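Local coordinates for peptide chain release factor subunit 1 (Aeropyrum pernix, PDB 3AGK), which probably directs the termination of nascent peptide synthesis on the ribosome in response to the stop codons UAA, UAG and UGA, at residues I145-V148 against A153-G156; I155-G160 against E164-L169; N208-L213 against G217-V222. All blocks are in the same frame, centred on the assembly; numbering follows the deposited sequence.

Contact 1 of 3, residues I145-V148 against A153-G156; sequences IIIV and ATIG
The carbonyl oxygen of Ile145 is gripped from across the strand pair twice: Gly156 N donates to it at 2.8 Å, in the carbonyl plane and nearly straight (N-H...O 167°), and Ile155 CA adds a weaker C-H...O contact at 3.4 Å. The return bond of the pair, Ile145 N to Gly156 O, is longer at 3.1 Å and comes from well above the carbonyl plane. Two residues along, Ile147 N reaches Thr154 O at 2.9 Å and Thr154 N reaches Ile147 O at 3.0 Å, so Ile145-Gly156 and Ile147-Thr154 are the hydrogen-bonded pairs of an antiparallel β hairpin, part of the mixed sheet in domain 2 of the eRF1 family. On the face of these pairs, Ile147 and Thr154 lie side by side, with Ile147 CD1 4.0 Å from Thr154 CB. Thr154 turns OG1 to the side of its own backbone N (chi1 -60°), and there the buried hydroxyl is satisfied by Gln258 and by Gly259 N, at the start of helix 259-269. Leu263 of that helix packs over Ile145, Ile147 and Thr154. The other face, carrying Ile146, Val148, Ala153 and Ile155, lies against helix 188-215. There the methyl of Ala153 comes close to the strand opposite, its CB 3.3 Å from Ile147 O.

Contact 2 of 3, residues I155-G160 against E164-L169; sequences IGLLKG and EVLKEL
Strand 155-159 and strand 164-169 run antiparallel, their short axes at 155°, and slip by one residue where Leu166 and Lys167 both face Ile155. Ile155 O takes two donors there, Leu166 N at 2.7 Å and Lys167 N at 3.2 Å, while Ile155 N gives a nearly linear 2.7 Å bond to Lys167 O. This is a classic β bulge, with Leu166 at near-helical backbone angles, set in the hairpin that ends in the sheet's outer strand 162-170. The bulge points Leu166 toward the neighbouring strand: its CB lies 3.4 Å from Ile155 O, and CD1 packs on Leu157 CB at 3.8 Å. Beyond the slip, Leu157 and Glu164 form a hydrogen-bonded pair whose side chains run alongside one another. Glu164 has CG wedged between its backbone N and carbonyl carbon (chi1 63°), which lays CG against Leu157 and leaves OE2 3.8 Å from Leu157 CD2; the carboxylate meets a methyl, with the ammonium of Lys159 close enough for a probable mild attraction but no contact. The CD1 methyls of Ile155 and Leu169 touch at 3.9 Å as the two side chains slant across each other. Val165 points to the other face, onto Leu260 and Leu263 of helix 259-269.

Contact 3 of 3, residues N208-L213 against G217-V222; sequences NLLVPL and GVLKGV
Leu219 is the side chain to follow, since it reaches back from the start of its strand to the helix that precedes it. Its CB sits against the last part of the helix, 3.7 Å from Leu213 C and 3.9 Å from Leu213 CB. Because CG is swung away from the backbone N (chi1 -157°), the branch heads back toward the preceding turn. CG leads to two methyls with different neighbours. CD2 fits against Leu210, 3.8 Å from its CB and just as far from its CG, with the two leucines crossing at a slant; the same methyl lies 3.5 Å from Leu210 O. CD1 turns instead toward Leu157 on strand 152-159, a leucine that Leu213 touches as well.

The backbone makes the turn possible. Helix 188-215, kinked at Pro212 and Leu213, closes in a Schellman motif at Gly217, whose positive phi suits a glycine. Two residues later Leu219 N donates to Leu213 O at 3.2 Å. The hydrogen points well at the oxygen (162°), but the donor stands high above the carbonyl plane, off either lone pair. Val218 closes over the same oxygen, its CB 3.7 Å from Leu213 O, before its side chain turns toward Ala142. This is the second half of a β-α-β crossover: the chain leaves strand 162-170, passes along the sheet as the long helix and re-enters at strand 219-226, parallel to 162-170. Leu244 of helix 242-245 covers both Leu210 and Leu219.

Alongside that backbone bond, the helix end and the strand start meet through apolar surfaces, Leu210 and Leu213 against Leu219, a contact of fit and burial between side chains.

Overall arrangement
Contacts 1 and 2 are consecutive hairpins sharing strand 152-159, their centres about 7 Å apart; Ala153 N, from contact 1, probably bonds to Leu169 O of contact 2 at 2.9 Å. Contact 3 brings in the helix over that sheet, about 11 Å from contact 2 and 14 Å from contact 1, centre to centre. Ile155 CG2 meets Leu210 CD2 at 4.1 Å, and Leu157 CD2 meets Leu213 CD2 at 3.9 Å. Strands 142-149 and 219-226 are neighbours in the sheet, and there Ile146 CD1 lies 3.9 Å from Val222 CG1. Between strand 162-170 and helix 188-215 lies the unmodelled stretch 175-186, which holds the GGQ motif that in this family serves peptide release.

Contact 1 of 3, residues I145-V148 against A153-G156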
loop_
_atom_site.group_PDB
_atom_site.type_symbol
_atom_site.label_atom_id
_atom_site.label_comp_id
_atom_site.label_asym_id
_atom_site.label_seq_id
_atom_site.Cartn_x
_atom_site.Cartn_y
_atom_site.Cartn_z
ATOM N N ILE A 145 3.168 13.344 -0.033
ATOM C CA ILE A 145 3.366 14.472 -0.936
ATOM C C ILE A 145 2.193 15.443 -0.787
ATOM O O ILE A 145 1.022 15.025 -0.808
ATOM C CB ILE A 145 3.463 14.015 -2.397
ATOM C CG1 ILE A 145 4.457 12.859 -2.515
ATOM C CG2 ILE A 145 3.842 15.201 -3.330
ATOM C CD1 ILE A 145 4.052 11.854 -3.540
ATOM N N ILE A 146 2.523 16.719 -0.603
ATOM C CA ILE A 146 1.536 17.798 -0.565
ATOM C C ILE A 146 1.874 18.788 -1.682
ATOM O O ILE A 146 2.948 19.381 -1.684
ATOM C CB ILE A 146 1.512 18.524 0.806
ATOM C CG1 ILE A 146 1.277 17.521 1.937
ATOM C CG2 ILE A 146 0.421 19.590 0.839
ATOM C CD1 ILE A 146 1.742 17.993 3.316
ATOM N N ILE A 147 0.971 18.906 -2.656
ATOM C CA ILE A 147 1.028 19.949 -3.681
ATOM C C ILE A 147 0.140 21.108 -3.237
ATOM O O ILE A 147 -1.044 20.915 -2.951
ATOM C CB ILE A 147 0.557 19.430 -5.061
ATOM C CG1 ILE A 147 1.353 18.184 -5.467
ATOM C CG2 ILE A 147 0.705 20.513 -6.126
ATOM C CD1 ILE A 147 0.791 17.517 -6.687
ATOM N N VAL A 148 0.718 22.298 -3.148
ATOM C CA VAL A 148 -0.005 23.431 -2.590
ATOM C C VAL A 148 -0.072 24.582 -3.566
ATOM O O VAL A 148 0.934 24.959 -4.175
ATOM C CB VAL A 148 0.659 24.011 -1.322
ATOM C CG1 VAL A 148 -0.342 24.929 -0.608
ATOM C CG2 VAL A 148 1.132 22.921 -0.396
ATOM N N ALA A 153 -5.130 22.203 -3.668
ATOM C CA ALA A 153 -4.114 21.323 -3.109
ATOM C C ALA A 153 -4.366 19.855 -3.442
ATOM O O ALA A 153 -5.494 19.461 -3.689
ATOM C CB ALA A 153 -4.015 21.511 -1.605
ATOM N N THR A 154 -3.295 19.062 -3.457
ATOM C CA THR A 154 -3.379 17.614 -3.616
ATOM C C THR A 154 -2.537 16.945 -2.531
ATOM O O THR A 154 -1.382 17.327 -2.300
ATOM C CB THR A 154 -2.850 17.163 -5.009
ATOM O OG1 THR A 154 -3.622 17.785 -6.043
ATOM C CG2 THR A 154 -2.905 15.619 -5.173
ATOM N N ILE A 155 -3.109 15.955 -1.857
ATOM C CA ILE A 155 -2.347 15.142 -0.921
ATOM C C ILE A 155 -2.195 13.721 -1.500
ATOM O O ILE A 155 -3.179 13.097 -1.905
ATOM C CB ILE A 155 -2.987 15.152 0.478
ATOM C CG1 ILE A 155 -3.146 16.603 0.932
ATOM C CG2 ILE A 155 -2.134 14.353 1.491
ATOM C CD1 ILE A 155 -4.029 16.777 2.123
ATOM N N GLY A 156 -0.953 13.238 -1.586
ATOM C CA GLY A 156 -0.691 11.943 -2.190
ATOM C C GLY A 156 0.200 11.069 -1.329
ATOM O O GLY A 156 0.722 11.510 -0.303
#

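Contact 2 of 3, residues I155-G160 against E164-L169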
loop_
_atom_site.group_PDB
_atom_site.type_symbol
_atom_site.label_atom_id
_atom_site.label_comp_id
_atom_site.label_asym_id
_atom_site.label_seq_id
_atom_site.Cartn_x
_atom_site.Cartn_y
_atom_site.Cartn_z
ATOM N N ILE A 155 -3.109 15.955 -1.857
ATOM C CA ILE A 155 -2.347 15.142 -0.921
ATOM C C ILE A 155 -2.195 13.721 -1.500
ATOM O O ILE A 155 -3.179 13.097 -1.905
ATOM C CB ILE A 155 -2.987 15.152 0.478
ATOM C CG1 ILE A 155 -3.146 16.603 0.932
ATOM C CG2 ILE A 155 -2.134 14.353 1.491
ATOM C CD1 ILE A 155 -4.029 16.777 2.123
ATOM N N GLY A 156 -0.953 13.238 -1.586
ATOM C CA GLY A 156 -0.691 11.943 -2.190
ATOM C C GLY A 156 0.200 11.069 -1.329
ATOM O O GLY A 156 0.722 11.510 -0.303
ATOM N N LEU A 157 0.383 9.828 -1.760
ATOM C CA LEU A 157 1.168 8.874 -1.008
ATOM C C LEU A 157 1.960 7.973 -1.950
ATOM O O LEU A 157 1.398 7.399 -2.885
ATOM C CB LEU A 157 0.248 8.030 -0.130
ATOM C CG LEU A 157 1.000 7.089 0.811
ATOM C CD1 LEU A 157 1.860 7.872 1.796
ATOM C CD2 LEU A 157 0.017 6.194 1.536
ATOM N N LEU A 158 3.265 7.867 -1.712
ATOM C CA LEU A 158 4.115 6.967 -2.497
ATOM C C LEU A 158 4.669 5.842 -1.639
ATOM O O LEU A 158 5.249 6.098 -0.576
ATOM C CB LEU A 158 5.281 7.729 -3.119
ATOM C CG LEU A 158 6.269 6.881 -3.931
ATOM C CD1 LEU A 158 5.620 6.478 -5.260
ATOM C CD2 LEU A 158 7.592 7.634 -4.145
ATOM N N LYS A 159 4.495 4.607 -2.116
ATOM C CA LYS A 159 5.104 3.411 -1.527
ATOM C C LYS A 159 5.690 2.547 -2.634
ATOM O O LYS A 159 4.960 2.004 -3.463
ATOM C CB LYS A 159 4.070 2.570 -0.789
ATOM C CG LYS A 159 3.325 3.285 0.307
ATOM C CD LYS A 159 2.355 2.317 0.971
ATOM C CE LYS A 159 1.436 3.021 1.963
ATOM N NZ LYS A 159 0.429 2.084 2.542
ATOM N N GLY A 160 7.005 2.391 -2.641
ATOM C CA GLY A 160 7.666 1.685 -3.728
ATOM C C GLY A 160 7.288 2.371 -5.027
ATOM O O GLY A 160 7.457 3.580 -5.167
ATOM N N GLU A 164 -0.482 7.310 -5.362
ATOM C CA GLU A 164 -1.918 7.521 -5.307
ATOM C C GLU A 164 -2.294 8.883 -4.724
ATOM O O GLU A 164 -1.564 9.468 -3.893
ATOM C CB GLU A 164 -2.588 6.409 -4.495
ATOM C CG GLU A 164 -2.148 6.359 -3.035
ATOM C CD GLU A 164 -2.868 5.275 -2.236
ATOM O OE1 GLU A 164 -3.950 4.826 -2.667
ATOM O OE2 GLU A 164 -2.356 4.876 -1.169
ATOM N N VAL A 165 -3.435 9.385 -5.187
ATOM C CA VAL A 165 -4.029 10.600 -4.661
ATOM C C VAL A 165 -4.841 10.211 -3.432
ATOM O O VAL A 165 -5.667 9.312 -3.513
ATOM C CB VAL A 165 -4.961 11.241 -5.700
ATOM C CG1 VAL A 165 -5.843 12.306 -5.042
ATOM C CG2 VAL A 165 -4.160 11.845 -6.834
ATOM N N LEU A 166 -4.583 10.854 -2.294
ATOM C CA LEU A 166 -5.348 10.592 -1.071
ATOM C C LEU A 166 -6.514 11.559 -0.956
ATOM O O LEU A 166 -7.594 11.181 -0.527
ATOM C CB LEU A 166 -4.475 10.696 0.185
ATOM C CG LEU A 166 -3.399 9.623 0.325
ATOM C CD1 LEU A 166 -2.673 9.733 1.656
ATOM C CD2 LEU A 166 -4.006 8.222 0.145
ATOM N N LYS A 167 -6.282 12.808 -1.354
ATOM C CA LYS A 167 -7.263 13.866 -1.213
ATOM C C LYS A 167 -6.892 15.034 -2.118
ATOM O O LYS A 167 -5.705 15.368 -2.275
ATOM C CB LYS A 167 -7.301 14.348 0.239
ATOM C CG LYS A 167 -8.397 15.364 0.529
ATOM C CD LYS A 167 -9.711 14.670 0.820
ATOM C CE LYS A 167 -10.858 15.663 0.852
ATOM N NZ LYS A 167 -12.031 15.115 1.586
ATOM N N GLU A 168 -7.913 15.638 -2.716
ATOM C CA GLU A 168 -7.788 16.913 -3.411
ATOM C C GLU A 168 -8.684 17.952 -2.717
ATOM O O GLU A 168 -9.751 17.612 -2.208
ATOM C CB GLU A 168 -8.148 16.761 -4.896
ATOM C CG GLU A 168 -7.185 15.815 -5.645
ATOM C CD GLU A 168 -7.255 15.942 -7.157
ATOM O OE1 GLU A 168 -6.765 16.961 -7.699
ATOM O OE2 GLU A 168 -7.788 15.015 -7.804
ATOM N N LEU A 169 -8.239 19.207 -2.678
ATOM C CA LEU A 169 -8.951 20.253 -1.956
ATOM C C LEU A 169 -8.955 21.487 -2.807
ATOM O O LEU A 169 -8.004 21.725 -3.561
ATOM C CB LEU A 169 -8.259 20.593 -0.635
ATOM C CG LEU A 169 -8.177 19.565 0.493
ATOM C CD1 LEU A 169 -6.916 18.736 0.379
ATOM C CD2 LEU A 169 -8.186 20.279 1.823
#

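Contact 3 of 3, residues N208-L213 against G217-V222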
loop_
_atom_site.group_PDB
_atom_site.type_symbol
_atom_site.label_atom_id
_atom_site.label_comp_id
_atom_site.label_asym_id
_atom_site.label_seq_id
_atom_site.Cartn_x
_atom_site.Cartn_y
_atom_site.Cartn_z
ATOM N N ASN A 208 -4.178 14.756 9.219
ATOM C CA ASN A 208 -5.059 13.625 9.491
ATOM C C ASN A 208 -4.677 12.391 8.673
ATOM O O ASN A 208 -4.790 11.256 9.147
ATOM C CB ASN A 208 -6.513 13.989 9.217
ATOM C CG ASN A 208 -7.082 14.935 10.260
ATOM O OD1 ASN A 208 -8.109 15.561 10.026
ATOM N ND2 ASN A 208 -6.413 15.046 11.415
ATOM N N LEU A 209 -4.232 12.621 7.444
ATOM C CA LEU A 209 -3.866 11.522 6.552
ATOM C C LEU A 209 -2.466 10.963 6.802
ATOM O O LEU A 209 -2.253 9.761 6.702
ATOM C CB LEU A 209 -4.001 11.959 5.096
ATOM C CG LEU A 209 -5.450 12.209 4.667
ATOM C CD1 LEU A 209 -5.484 13.016 3.394
ATOM C CD2 LEU A 209 -6.203 10.879 4.504
ATOM N N LEU A 210 -1.515 11.829 7.138
ATOM C CA LEU A 210 -0.103 11.437 7.111
ATOM C C LEU A 210 0.498 11.148 8.491
ATOM O O LEU A 210 1.350 10.263 8.632
ATOM C CB LEU A 210 0.734 12.494 6.368
ATOM C CG LEU A 210 1.047 12.382 4.862
ATOM C CD1 LEU A 210 0.300 11.261 4.129
ATOM C CD2 LEU A 210 0.913 13.727 4.125
ATOM N N VAL A 211 0.053 11.875 9.509
ATOM C CA VAL A 211 0.606 11.701 10.857
ATOM C C VAL A 211 0.481 10.275 11.437
ATOM O O VAL A 211 1.408 9.786 12.069
ATOM C CB VAL A 211 0.037 12.742 11.850
ATOM C CG1 VAL A 211 0.298 12.310 13.313
ATOM C CG2 VAL A 211 0.608 14.135 11.550
ATOM N N PRO A 212 -0.668 9.608 11.242
ATOM C CA PRO A 212 -0.721 8.226 11.744
ATOM C C PRO A 212 0.354 7.354 11.088
ATOM O O PRO A 212 1.008 6.555 11.760
ATOM C CB PRO A 212 -2.110 7.753 11.322
ATOM C CG PRO A 212 -2.916 9.013 11.202
ATOM C CD PRO A 212 -1.958 10.052 10.690
ATOM N N LEU A 213 0.531 7.519 9.781
ATOM C CA LEU A 213 1.576 6.820 9.053
ATOM C C LEU A 213 2.948 7.116 9.655
ATOM O O LEU A 213 3.766 6.210 9.824
ATOM C CB LEU A 213 1.538 7.212 7.579
ATOM C CG LEU A 213 0.608 6.384 6.685
ATOM C CD1 LEU A 213 -0.719 6.086 7.368
ATOM C CD2 LEU A 213 0.383 7.064 5.341
ATOM N N GLY A 217 5.654 4.659 11.947
ATOM C CA GLY A 217 7.011 4.515 11.431
ATOM C C GLY A 217 7.117 4.223 9.939
ATOM O O GLY A 217 8.206 4.176 9.372
ATOM N N VAL A 218 5.966 4.017 9.316
ATOM C CA VAL A 218 5.853 3.772 7.891
ATOM C C VAL A 218 6.242 4.982 7.032
ATOM O O VAL A 218 6.847 4.832 5.964
ATOM C CB VAL A 218 4.408 3.393 7.552
ATOM C CG1 VAL A 218 4.195 3.425 6.062
ATOM C CG2 VAL A 218 4.075 2.030 8.131
ATOM N N LEU A 219 5.870 6.180 7.478
ATOM C CA LEU A 219 6.179 7.388 6.718
ATOM C C LEU A 219 7.595 7.837 7.015
ATOM O O LEU A 219 7.928 8.110 8.163
ATOM C CB LEU A 219 5.205 8.526 7.053
ATOM C CG LEU A 219 5.034 9.627 6.000
ATOM C CD1 LEU A 219 4.447 9.036 4.716
ATOM C CD2 LEU A 219 4.128 10.777 6.519
ATOM N N LYS A 220 8.414 7.942 5.973
ATOM C CA LYS A 220 9.798 8.370 6.136
ATOM C C LYS A 220 10.045 9.827 5.734
ATOM O O LYS A 220 11.048 10.425 6.123
ATOM C CB LYS A 220 10.741 7.437 5.365
ATOM C CG LYS A 220 10.799 6.025 5.945
ATOM C CD LYS A 220 11.656 5.954 7.206
ATOM C CE LYS A 220 13.002 5.270 6.916
ATOM N NZ LYS A 220 13.890 5.154 8.114
ATOM N N GLY A 221 9.138 10.403 4.958
ATOM C CA GLY A 221 9.337 11.765 4.507
ATOM C C GLY A 221 8.110 12.388 3.892
ATOM O O GLY A 221 7.133 11.693 3.606
ATOM N N VAL A 222 8.174 13.701 3.675
ATOM C CA VAL A 222 7.087 14.424 3.016
ATOM C C VAL A 222 7.676 15.379 2.012
ATOM O O VAL A 222 8.597 16.134 2.321
ATOM C CB VAL A 222 6.224 15.215 4.022
ATOM C CG1 VAL A 222 5.113 16.018 3.294
ATOM C CG2 VAL A 222 5.633 14.258 5.066
#